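Local coordinates for GTP-sensing transcriptional pleiotropic repressor CodY (Clostridioides difficile, PDB 5N0L), which acts as a nutrient-sensing global transcriptional repressor, binding isoleucine in its GAF domain and probably also sensing GTP, at residues A[111-116]-A[131-136]. Residues are numbered along the deposited sequence; the frame is centred on the assembly and turned at random.
With ILE (isoleucine), chain G.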
# COMPACT_ATOMS: atom_id res chain seq x y z
N LEU A 111 -13.04 29.03 -30.72
CA LEU A 111 -12.18 30.10 -30.20
C LEU A 111 -12.97 30.97 -29.28
O LEU A 111 -12.34 31.75 -28.55
CB LEU A 111 -11.49 30.95 -31.28
CG LEU A 111 -10.57 30.10 -32.22
CD1 LEU A 111 -9.99 31.01 -33.30
CD2 LEU A 111 -9.47 29.42 -31.40
N GLN A 112 -14.30 30.83 -29.30
CA GLN A 112 -15.22 31.59 -28.36
C GLN A 112 -15.28 30.98 -26.95
O GLN A 112 -15.85 31.49 -26.03
CB GLN A 112 -16.64 31.78 -28.88
CG GLN A 112 -16.92 31.53 -30.33
CD GLN A 112 -17.32 30.07 -30.55
OE1 GLN A 112 -18.54 29.75 -30.48
NE2 GLN A 112 -16.30 29.16 -30.81
N LYS A 113 -14.65 29.87 -26.73
CA LYS A 113 -14.66 29.23 -25.44
C LYS A 113 -13.64 29.86 -24.46
O LYS A 113 -12.73 30.56 -24.85
CB LYS A 113 -14.29 27.73 -25.62
CG LYS A 113 -15.38 27.08 -26.44
CD LYS A 113 -15.16 25.58 -26.57
CE LYS A 113 -15.61 24.86 -25.35
NZ LYS A 113 -15.58 23.35 -25.43
N TYR A 114 -13.92 29.65 -23.18
CA TYR A 114 -13.01 29.99 -22.11
C TYR A 114 -12.43 28.71 -21.61
O TYR A 114 -13.20 27.82 -21.25
CB TYR A 114 -13.78 30.64 -20.93
CG TYR A 114 -14.45 31.97 -21.36
CD1 TYR A 114 -13.73 33.15 -21.29
CD2 TYR A 114 -15.74 32.01 -21.82
CE1 TYR A 114 -14.32 34.35 -21.70
CE2 TYR A 114 -16.36 33.21 -22.22
CZ TYR A 114 -15.62 34.38 -22.19
OH TYR A 114 -16.24 35.60 -22.52
N THR A 115 -11.13 28.68 -21.56
CA THR A 115 -10.42 27.50 -21.07
C THR A 115 -9.44 27.85 -19.93
O THR A 115 -8.66 28.83 -20.03
CB THR A 115 -9.66 26.86 -22.27
OG1 THR A 115 -10.65 26.47 -23.24
CG2 THR A 115 -8.85 25.60 -21.71
N THR A 116 -9.53 27.11 -18.85
CA THR A 116 -8.64 27.20 -17.75
C THR A 116 -7.76 25.94 -17.62
O THR A 116 -8.29 24.81 -17.69
CB THR A 116 -9.45 27.47 -16.49
OG1 THR A 116 -10.02 28.83 -16.64
CG2 THR A 116 -8.60 27.39 -15.21
N VAL A 131 -7.76 20.49 -17.20
CA VAL A 131 -8.23 21.37 -18.27
C VAL A 131 -9.74 21.46 -18.23
O VAL A 131 -10.50 20.48 -18.12
CB VAL A 131 -7.77 20.90 -19.67
CG1 VAL A 131 -8.24 21.88 -20.71
CG2 VAL A 131 -6.27 20.79 -19.74
N LEU A 132 -10.25 22.73 -18.14
CA LEU A 132 -11.64 22.97 -17.99
C LEU A 132 -12.03 23.96 -19.05
O LEU A 132 -11.28 24.89 -19.31
CB LEU A 132 -11.98 23.58 -16.61
CG LEU A 132 -11.53 22.71 -15.46
CD1 LEU A 132 -10.65 23.53 -14.59
CD2 LEU A 132 -12.62 22.12 -14.64
N SER A 133 -13.14 23.69 -19.73
CA SER A 133 -13.52 24.51 -20.87
C SER A 133 -15.00 24.63 -21.08
O SER A 133 -15.72 23.69 -20.89
CB SER A 133 -12.86 23.99 -22.11
OG SER A 133 -13.10 24.77 -23.27
N ARG A 134 -15.50 25.87 -21.37
CA ARG A 134 -16.91 26.07 -21.53
C ARG A 134 -17.19 27.32 -22.38
O ARG A 134 -16.31 28.19 -22.60
CB ARG A 134 -17.63 26.13 -20.16
CG ARG A 134 -17.28 27.48 -19.46
CD ARG A 134 -17.85 27.40 -18.09
NE ARG A 134 -17.68 28.69 -17.31
CZ ARG A 134 -17.88 28.77 -16.01
NH1 ARG A 134 -18.29 27.74 -15.28
NH2 ARG A 134 -17.78 30.02 -15.39
N TYR A 135 -18.37 27.38 -22.90
CA TYR A 135 -18.83 28.50 -23.72
C TYR A 135 -19.41 29.56 -22.71
O TYR A 135 -19.72 29.26 -21.58
CB TYR A 135 -19.99 28.14 -24.63
CG TYR A 135 -19.50 27.18 -25.84
CD1 TYR A 135 -18.93 27.75 -26.92
CD2 TYR A 135 -19.60 25.85 -25.73
CE1 TYR A 135 -18.43 27.02 -27.98
CE2 TYR A 135 -19.15 25.07 -26.79
CZ TYR A 135 -18.54 25.65 -27.87
OH TYR A 135 -18.05 24.87 -28.93
N SER A 136 -19.45 30.74 -23.27
CA SER A 136 -20.38 31.87 -22.77
C SER A 136 -19.84 32.58 -21.51
O SER A 136 -19.83 33.82 -21.49
CB SER A 136 -21.81 31.36 -22.58
OG SER A 136 -22.81 32.40 -22.34
N ILE G . -11.10 20.95 -27.46
CA ILE G . -11.16 21.16 -25.98
C ILE G . -12.57 21.47 -25.57
O ILE G . -13.18 22.36 -26.17
CB ILE G . -10.20 22.26 -25.58
CG1 ILE G . -8.76 21.79 -25.85
CG2 ILE G . -10.28 22.50 -24.11
CD1 ILE G . -8.19 20.80 -24.84
OXT ILE G . -13.08 20.76 -24.73
O HOH W 1 -18.62 31.34 -25.67
O HOH W 2 -17.09 22.72 -23.15
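The aliphatic chain of Lys113 lies over one face of the Tyr135 ring: CG of Lys113 sits 3.7 Å from the ring centroid, 24° off the normal, a CH-pi contact displaced toward the CE1 rim. At the ring edge, near its plane, the Gln112 carboxamide brings OE1 to 3.7 Å from CE1 of Tyr135, with amide and ring planes 58° apart; also at the edge, in plane, lies a water that accepts from Ser136 N and donates to Gln112 O, bridging the two segments. The Tyr114 ring has the Arg134 carbonyl oxygen near its plane at one edge. CD of Lys113 lies by Tyr135 CZ, and the bend at the third torsion (chi3 80°) swings CE off the ring toward Ser133 OG before NZ donates a 2.7 Å hydrogen bond to the carboxylate O of the bound isoleucine. Asp63 OD2 forms a salt bridge with Lys113 NZ and a hydrogen bond with Tyr135 OH, probably steadying both the ammonium group and the ring that flanks it. A second water accepts from Lys113 NZ and donates to Ser133 O. These side chains stand at the open end of the antiparallel hairpin of strands 114-122 and 125-134, part of the central sheet of the GAF domain, beside the ligand pocket. Tyr114 with Arg134 and Thr116 with Leu132 are hydrogen-bonded pairs; Tyr114 N reaches Arg134 O at 2.9 Å, nearly straight. Between them, Thr115 and Ser133 form a non-hydrogen-bonded pair joined instead by their hydroxyls, OG1 of Thr115 to OG of Ser133 at 3.0 Å. On this pocket-facing side, Ser133 CB touches the ligand CG2 at 3.6 Å, and Thr115 CG2 meets Val131 CG1. From the reverse face, Thr116 and Leu132 pack onto helix 141-158, and Arg134 donates from NE to Asn137 O.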